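Local coordinates for possible prolidase (Bifidobacterium longum NCC2705, PDB 2P9B), which probably hydrolyses carbon-nitrogen bonds, as amidohydrolases do, and is tentatively named a prolidase, though the family's usual assignment is to non-peptide bonds, at residues T35-V47 and G393-V405. Sequence-based numbering, arbitrary orientation.
Sequences TIVVGADGRIEQV and GSLEVGKSADLLV
Ile44 enters the bend formed by 393-405 with its backbone gripped twice along one edge: its N donates almost straight to Lys399 O (2.9 Å), and its O accepts from Gly398 N (2.8 Å). Two residues earlier, Gly42 O takes the N-H of Ala401 (2.8 Å), a third backbone bond beside the Arg43-Ser400 bridge. From Ile44 CB, 3.7 Å from Glu396 O, the side chain divides. CG2 turns to the CA of Val397, while CG1, anti to the carbonyl carbon (chi1 -62°), passes Lys399 O and comes against Ala401 CA. CD1 carries on to Leu395 CA (3.8 Å) and the methyl ends of Leu395 and Leu403. A beta-branched, wholly apolar residue suits this place, since CG2 covers the Glu396-Val397 side while CG1 and CD1 reach Ala401 and the leucines; an alanine here would probably keep the backbone bonds but open a gap between Leu395 and Ala401. Ile36 extends the apolar layer, its side chain crossing that of Leu395 at about a right angle, CD1 against CD1, and Ile21 and Val69 border it. Small Ala401 lets the backbone come close, its CB meeting Val38 CG1 at 3.5 Å. Gly398, with positive phi, suits the third position of the type II turn Glu396-Lys399. At the more open margin, Arg43 runs extended past Gly398 O, which NH1 reaches only weakly (3.3 Å). The contact thus joins the 34-49 hairpin's sheet to that of strands 403-406 and 68-78, in a beta domain that, as in many amidohydrolases, both chain ends build beside the barrel; backbone bonds set the alignment and apolar side chains pack beneath them, implying little reliance on charge.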
ATOM      1  N   THR A  35      26.617  -3.439  -7.412  1.00 14.81           N
ATOM      2  CA  THR A  35      26.898  -2.516  -6.330  1.00 15.08           C
ATOM      3  C   THR A  35      25.931  -1.349  -6.481  1.00 15.64           C
ATOM      4  O   THR A  35      25.697  -0.864  -7.588  1.00 15.23           O
ATOM      5  CB  THR A  35      28.338  -1.964  -6.388  1.00 15.76           C
ATOM      6  OG1 THR A  35      29.263  -3.014  -6.091  1.00 16.02           O
ATOM      7  CG2 THR A  35      28.521  -0.821  -5.386  1.00 17.03           C
ATOM      8  N   ILE A  36      25.343  -0.923  -5.371  1.00 15.27           N
ATOM      9  CA  ILE A  36      24.436   0.210  -5.387  1.00 14.50           C
ATOM     10  C   ILE A  36      25.109   1.270  -4.534  1.00 14.49           C
ATOM     11  O   ILE A  36      25.389   1.044  -3.355  1.00 15.59           O
ATOM     12  CB  ILE A  36      23.062  -0.136  -4.776  1.00 13.49           C
ATOM     13  CG1 ILE A  36      22.378  -1.230  -5.602  1.00 15.52           C
ATOM     14  CG2 ILE A  36      22.189   1.114  -4.743  1.00 13.14           C
ATOM     15  CD1 ILE A  36      21.016  -1.648  -5.068  1.00 17.92           C
ATOM     16  N   VAL A  37      25.384   2.419  -5.137  1.00 13.42           N
ATOM     17  CA  VAL A  37      26.040   3.504  -4.432  1.00 14.19           C
ATOM     18  C   VAL A  37      25.029   4.581  -4.064  1.00 14.47           C
ATOM     19  O   VAL A  37      24.303   5.081  -4.922  1.00 15.42           O
ATOM     20  CB  VAL A  37      27.153   4.126  -5.297  1.00 14.67           C
ATOM     21  CG1 VAL A  37      27.862   5.224  -4.517  1.00 15.42           C
ATOM     22  CG2 VAL A  37      28.136   3.038  -5.727  1.00 14.95           C
ATOM     23  N   VAL A  38      24.992   4.933  -2.785  1.00 15.50           N
ATOM     24  CA  VAL A  38      24.059   5.943  -2.295  1.00 16.50           C
ATOM     25  C   VAL A  38      24.786   7.203  -1.830  1.00 16.23           C
ATOM     26  O   VAL A  38      25.730   7.132  -1.041  1.00 17.14           O
ATOM     27  CB  VAL A  38      23.212   5.380  -1.130  1.00 15.16           C
ATOM     28  CG1 VAL A  38      22.249   6.439  -0.620  1.00 15.83           C
ATOM     29  CG2 VAL A  38      22.444   4.141  -1.599  1.00 17.82           C
ATOM     30  N   GLY A  39      24.334   8.353  -2.322  1.00 17.71           N
ATOM     31  CA  GLY A  39      24.952   9.620  -1.963  1.00 18.08           C
ATOM     32  C   GLY A  39      24.503  10.194  -0.632  1.00 19.35           C
ATOM     33  O   GLY A  39      23.615   9.650   0.024  1.00 18.63           O
ATOM     34  N   ALA A  40      25.117  11.306  -0.236  1.00 19.62           N
ATOM     35  CA  ALA A  40      24.793  11.961   1.026  1.00 20.78           C
ATOM     36  C   ALA A  40      23.388  12.546   1.010  1.00 19.90           C
ATOM     37  O   ALA A  40      22.823  12.846   2.063  1.00 22.58           O
ATOM     38  CB  ALA A  40      25.816  13.060   1.330  1.00 21.28           C
ATOM     39  N   ASP A  41      22.825  12.709  -0.184  1.00 20.18           N
ATOM     40  CA  ASP A  41      21.476  13.244  -0.313  1.00 20.51           C
ATOM     41  C   ASP A  41      20.421  12.143  -0.204  1.00 19.39           C
ATOM     42  O   ASP A  41      19.230  12.399  -0.374  1.00 18.06           O
ATOM     43  CB  ASP A  41      21.315  13.993  -1.640  1.00 22.55           C
ATOM     44  CG  ASP A  41      21.566  13.114  -2.849  1.00 24.68           C
ATOM     45  OD1 ASP A  41      21.936  11.934  -2.679  1.00 24.29           O
ATOM     46  OD2 ASP A  41      21.397  13.619  -3.983  1.00 27.22           O
ATOM     47  N   GLY A  42      20.865  10.922   0.078  1.00 17.63           N
ATOM     48  CA  GLY A  42      19.936   9.809   0.225  1.00 16.60           C
ATOM     49  C   GLY A  42      19.404   9.235  -1.076  1.00 15.91           C
ATOM     50  O   GLY A  42      18.458   8.442  -1.076  1.00 16.49           O
ATOM     51  N   ARG A  43      20.013   9.634  -2.187  1.00 14.79           N
ATOM     52  CA  ARG A  43      19.611   9.158  -3.502  1.00 15.90           C
ATOM     53  C   ARG A  43      20.641   8.211  -4.098  1.00 15.27           C
ATOM     54  O   ARG A  43      21.831   8.274  -3.778  1.00 16.50           O
ATOM     55  CB  ARG A  43      19.401  10.339  -4.450  1.00 18.64           C
ATOM     56  CG  ARG A  43      18.244  11.231  -4.045  1.00 23.79           C
ATOM     57  CD  ARG A  43      18.082  12.401  -4.995  1.00 29.60           C
ATOM     58  NE  ARG A  43      16.971  13.265  -4.601  1.00 35.13           N
ATOM     59  CZ  ARG A  43      15.696  12.883  -4.574  1.00 39.05           C
ATOM     60  NH1 ARG A  43      15.356  11.646  -4.921  1.00 39.67           N
ATOM     61  NH2 ARG A  43      14.757  13.742  -4.204  1.00 40.93           N
ATOM     62  N   ILE A  44      20.168   7.331  -4.971  1.00 15.55           N
ATOM     63  CA  ILE A  44      21.027   6.362  -5.633  1.00 14.77           C
ATOM     64  C   ILE A  44      21.895   7.086  -6.659  1.00 16.00           C
ATOM     65  O   ILE A  44      21.377   7.788  -7.524  1.00 15.98           O
ATOM     66  CB  ILE A  44      20.178   5.298  -6.344  1.00 14.73           C
ATOM     67  CG1 ILE A  44      19.344   4.541  -5.305  1.00 14.13           C
ATOM     68  CG2 ILE A  44      21.073   4.347  -7.125  1.00 14.13           C
ATOM     69  CD1 ILE A  44      18.354   3.570  -5.905  1.00 14.92           C
ATOM     70  N   GLU A  45      23.211   6.917  -6.554  1.00 17.19           N
ATOM     71  CA  GLU A  45      24.141   7.564  -7.478  1.00 20.17           C
ATOM     72  C   GLU A  45      24.654   6.608  -8.547  1.00 20.63           C
ATOM     73  O   GLU A  45      24.965   7.025  -9.659  1.00 20.68           O
ATOM     74  CB  GLU A  45      25.343   8.142  -6.728  1.00 22.34           C
ATOM     75  CG  GLU A  45      24.993   9.091  -5.606  1.00 26.38           C
ATOM     76  CD  GLU A  45      26.216   9.776  -5.026  1.00 27.90           C
ATOM     77  OE1 GLU A  45      27.216   9.080  -4.743  1.00 25.88           O
ATOM     78  OE2 GLU A  45      26.171  11.010  -4.845  1.00 29.79           O
ATOM     79  N   GLN A  46      24.763   5.330  -8.203  1.00 20.65           N
ATOM     80  CA  GLN A  46      25.243   4.336  -9.154  1.00 21.08           C
ATOM     81  C   GLN A  46      24.612   2.976  -8.918  1.00 19.70           C
ATOM     82  O   GLN A  46      24.319   2.610  -7.782  1.00 19.21           O
ATOM     83  CB  GLN A  46      26.759   4.148  -9.041  1.00 22.85           C
ATOM     84  CG  GLN A  46      27.617   5.382  -9.227  1.00 27.64           C
ATOM     85  CD  GLN A  46      29.097   5.049  -9.118  1.00 29.76           C
ATOM     86  OE1 GLN A  46      29.617   4.233  -9.880  1.00 30.21           O
ATOM     87  NE2 GLN A  46      29.778   5.673  -8.165  1.00 29.09           N
ATOM     88  N   VAL A  47      24.417   2.239 -10.005  1.00 19.07           N
ATOM     89  CA  VAL A  47      23.894   0.876  -9.967  1.00 17.98           C
ATOM     90  C   VAL A  47      24.663   0.174 -11.078  1.00 18.62           C
ATOM     91  O   VAL A  47      24.330   0.315 -12.252  1.00 21.18           O
ATOM     92  CB  VAL A  47      22.389   0.801 -10.282  1.00 17.38           C
ATOM     93  CG1 VAL A  47      21.938  -0.652 -10.267  1.00 18.43           C
ATOM     94  CG2 VAL A  47      21.596   1.605  -9.268  1.00 16.15           C
ATOM     95  N   GLY A 393      10.382   3.396  -5.894  1.00 11.61           N
ATOM     96  CA  GLY A 393       9.763   2.275  -6.580  1.00 12.46           C
ATOM     97  C   GLY A 393      10.659   1.432  -7.465  1.00 12.17           C
ATOM     98  O   GLY A 393      10.230   0.398  -7.971  1.00 13.30           O
ATOM     99  N   SER A 394      11.893   1.876  -7.672  1.00 13.06           N
ATOM    100  CA  SER A 394      12.843   1.132  -8.487  1.00 13.01           C
ATOM    101  C   SER A 394      14.252   1.564  -8.119  1.00 13.16           C
ATOM    102  O   SER A 394      14.471   2.683  -7.653  1.00 14.36           O
ATOM    103  CB  SER A 394      12.590   1.375  -9.980  1.00 13.84           C
ATOM    104  OG  SER A 394      12.806   2.729 -10.329  1.00 17.34           O
ATOM    105  N   LEU A 395      15.208   0.667  -8.322  1.00 14.03           N
ATOM    106  CA  LEU A 395      16.590   0.962  -8.001  1.00 16.19           C
ATOM    107  C   LEU A 395      17.282   1.569  -9.204  1.00 17.52           C
ATOM    108  O   LEU A 395      18.033   0.900  -9.910  1.00 19.37           O
ATOM    109  CB  LEU A 395      17.303  -0.314  -7.569  1.00 16.00           C
ATOM    110  CG  LEU A 395      16.634  -1.022  -6.392  1.00 16.87           C
ATOM    111  CD1 LEU A 395      17.421  -2.274  -6.039  1.00 16.44           C
ATOM    112  CD2 LEU A 395      16.561  -0.081  -5.206  1.00 17.70           C
ATOM    113  N   GLU A 396      17.009   2.847  -9.428  1.00 18.60           N
ATOM    114  CA  GLU A 396      17.589   3.575 -10.542  1.00 20.32           C
ATOM    115  C   GLU A 396      18.240   4.860 -10.061  1.00 19.12           C
ATOM    116  O   GLU A 396      17.776   5.486  -9.110  1.00 18.24           O
ATOM    117  CB  GLU A 396      16.507   3.899 -11.565  1.00 22.81           C
ATOM    118  CG  GLU A 396      15.952   2.675 -12.262  1.00 27.52           C
ATOM    119  CD  GLU A 396      14.857   3.020 -13.243  1.00 30.35           C
ATOM    120  OE1 GLU A 396      13.729   3.310 -12.799  1.00 30.67           O
ATOM    121  OE2 GLU A 396      15.132   3.012 -14.460  1.00 33.08           O
ATOM    122  N   VAL A 397      19.317   5.246 -10.737  1.00 18.46           N
ATOM    123  CA  VAL A 397      20.063   6.456 -10.402  1.00 18.00           C
ATOM    124  C   VAL A 397      19.144   7.668 -10.337  1.00 16.79           C
ATOM    125  O   VAL A 397      18.320   7.880 -11.226  1.00 18.15           O
ATOM    126  CB  VAL A 397      21.175   6.716 -11.448  1.00 17.50           C
ATOM    127  CG1 VAL A 397      21.898   8.022 -11.142  1.00 19.18           C
ATOM    128  CG2 VAL A 397      22.161   5.558 -11.443  1.00 20.17           C
ATOM    129  N   GLY A 398      19.286   8.449  -9.270  1.00 15.93           N
ATOM    130  CA  GLY A 398      18.473   9.640  -9.107  1.00 16.00           C
ATOM    131  C   GLY A 398      17.306   9.457  -8.156  1.00 15.31           C
ATOM    132  O   GLY A 398      16.813  10.423  -7.567  1.00 16.77           O
ATOM    133  N   LYS A 399      16.858   8.216  -8.003  1.00 14.22           N
ATOM    134  CA  LYS A 399      15.739   7.934  -7.117  1.00 13.11           C
ATOM    135  C   LYS A 399      16.171   7.749  -5.670  1.00 12.85           C
ATOM    136  O   LYS A 399      17.344   7.513  -5.381  1.00 14.36           O
ATOM    137  CB  LYS A 399      14.982   6.692  -7.586  1.00 13.83           C
ATOM    138  CG  LYS A 399      14.242   6.870  -8.900  1.00 17.03           C
ATOM    139  CD  LYS A 399      13.184   5.792  -9.069  1.00 20.64           C
ATOM    140  CE  LYS A 399      12.546   5.842 -10.449  1.00 24.58           C
ATOM    141  NZ  LYS A 399      12.034   7.193 -10.782  1.00 28.46           N
ATOM    142  N   SER A 400      15.203   7.871  -4.768  1.00 11.74           N
ATOM    143  CA  SER A 400      15.444   7.725  -3.333  1.00 11.67           C
ATOM    144  C   SER A 400      16.017   6.344  -3.037  1.00 11.36           C
ATOM    145  O   SER A 400      15.580   5.347  -3.606  1.00 12.75           O
ATOM    146  CB  SER A 400      14.124   7.913  -2.575  1.00 11.70           C
ATOM    147  OG  SER A 400      14.338   8.051  -1.181  1.00 14.00           O
ATOM    148  N   ALA A 401      16.991   6.283  -2.142  1.00 10.62           N
ATOM    149  CA  ALA A 401      17.597   5.007  -1.799  1.00 11.12           C
ATOM    150  C   ALA A 401      16.713   4.202  -0.843  1.00 11.68           C
ATOM    151  O   ALA A 401      17.032   4.055   0.335  1.00 12.32           O
ATOM    152  CB  ALA A 401      18.983   5.227  -1.188  1.00 11.75           C
ATOM    153  N   ASP A 402      15.599   3.693  -1.362  1.00 11.69           N
ATOM    154  CA  ASP A 402      14.683   2.874  -0.574  1.00 11.47           C
ATOM    155  C   ASP A 402      15.029   1.444  -0.964  1.00 11.80           C
ATOM    156  O   ASP A 402      14.567   0.940  -1.998  1.00 13.21           O
ATOM    157  CB  ASP A 402      13.226   3.192  -0.939  1.00 10.87           C
ATOM    158  CG  ASP A 402      12.771   4.556  -0.417  1.00 11.93           C
ATOM    159  OD1 ASP A 402      13.034   4.857   0.767  1.00 14.84           O
ATOM    160  OD2 ASP A 402      12.139   5.314  -1.186  1.00 12.45           O
ATOM    161  N   LEU A 403      15.857   0.797  -0.147  1.00 12.33           N
ATOM    162  CA  LEU A 403      16.311  -0.559  -0.450  1.00 11.38           C
ATOM    163  C   LEU A 403      15.868  -1.602   0.552  1.00 12.10           C
ATOM    164  O   LEU A 403      15.836  -1.355   1.754  1.00 12.02           O
ATOM    165  CB  LEU A 403      17.840  -0.597  -0.515  1.00 13.61           C
ATOM    166  CG  LEU A 403      18.589   0.592  -1.124  1.00 17.93           C
ATOM    167  CD1 LEU A 403      20.085   0.268  -1.186  1.00 17.70           C
ATOM    168  CD2 LEU A 403      18.064   0.899  -2.502  1.00 19.30           C
ATOM    169  N   LEU A 404      15.543  -2.782   0.046  1.00 10.55           N
ATOM    170  CA  LEU A 404      15.145  -3.879   0.907  1.00  9.95           C
ATOM    171  C   LEU A 404      16.124  -5.012   0.626  1.00 10.56           C
ATOM    172  O   LEU A 404      16.176  -5.546  -0.487  1.00 11.53           O
ATOM    173  CB  LEU A 404      13.710  -4.313   0.602  1.00 10.00           C
ATOM    174  CG  LEU A 404      13.238  -5.609   1.272  1.00 10.94           C
ATOM    175  CD1 LEU A 404      13.430  -5.529   2.782  1.00 10.97           C
ATOM    176  CD2 LEU A 404      11.768  -5.841   0.917  1.00 11.59           C
ATOM    177  N   VAL A 405      16.921  -5.349   1.633  1.00 10.88           N
ATOM    178  CA  VAL A 405      17.916  -6.410   1.500  1.00 11.38           C
ATOM    179  C   VAL A 405      17.363  -7.699   2.093  1.00 11.86           C
ATOM    180  O   VAL A 405      16.923  -7.727   3.244  1.00 12.63           O
ATOM    181  CB  VAL A 405      19.225  -6.016   2.211  1.00 10.97           C
ATOM    182  CG1 VAL A 405      20.305  -7.048   1.926  1.00 11.33           C
ATOM    183  CG2 VAL A 405      19.670  -4.630   1.735  1.00 12.19           C
TER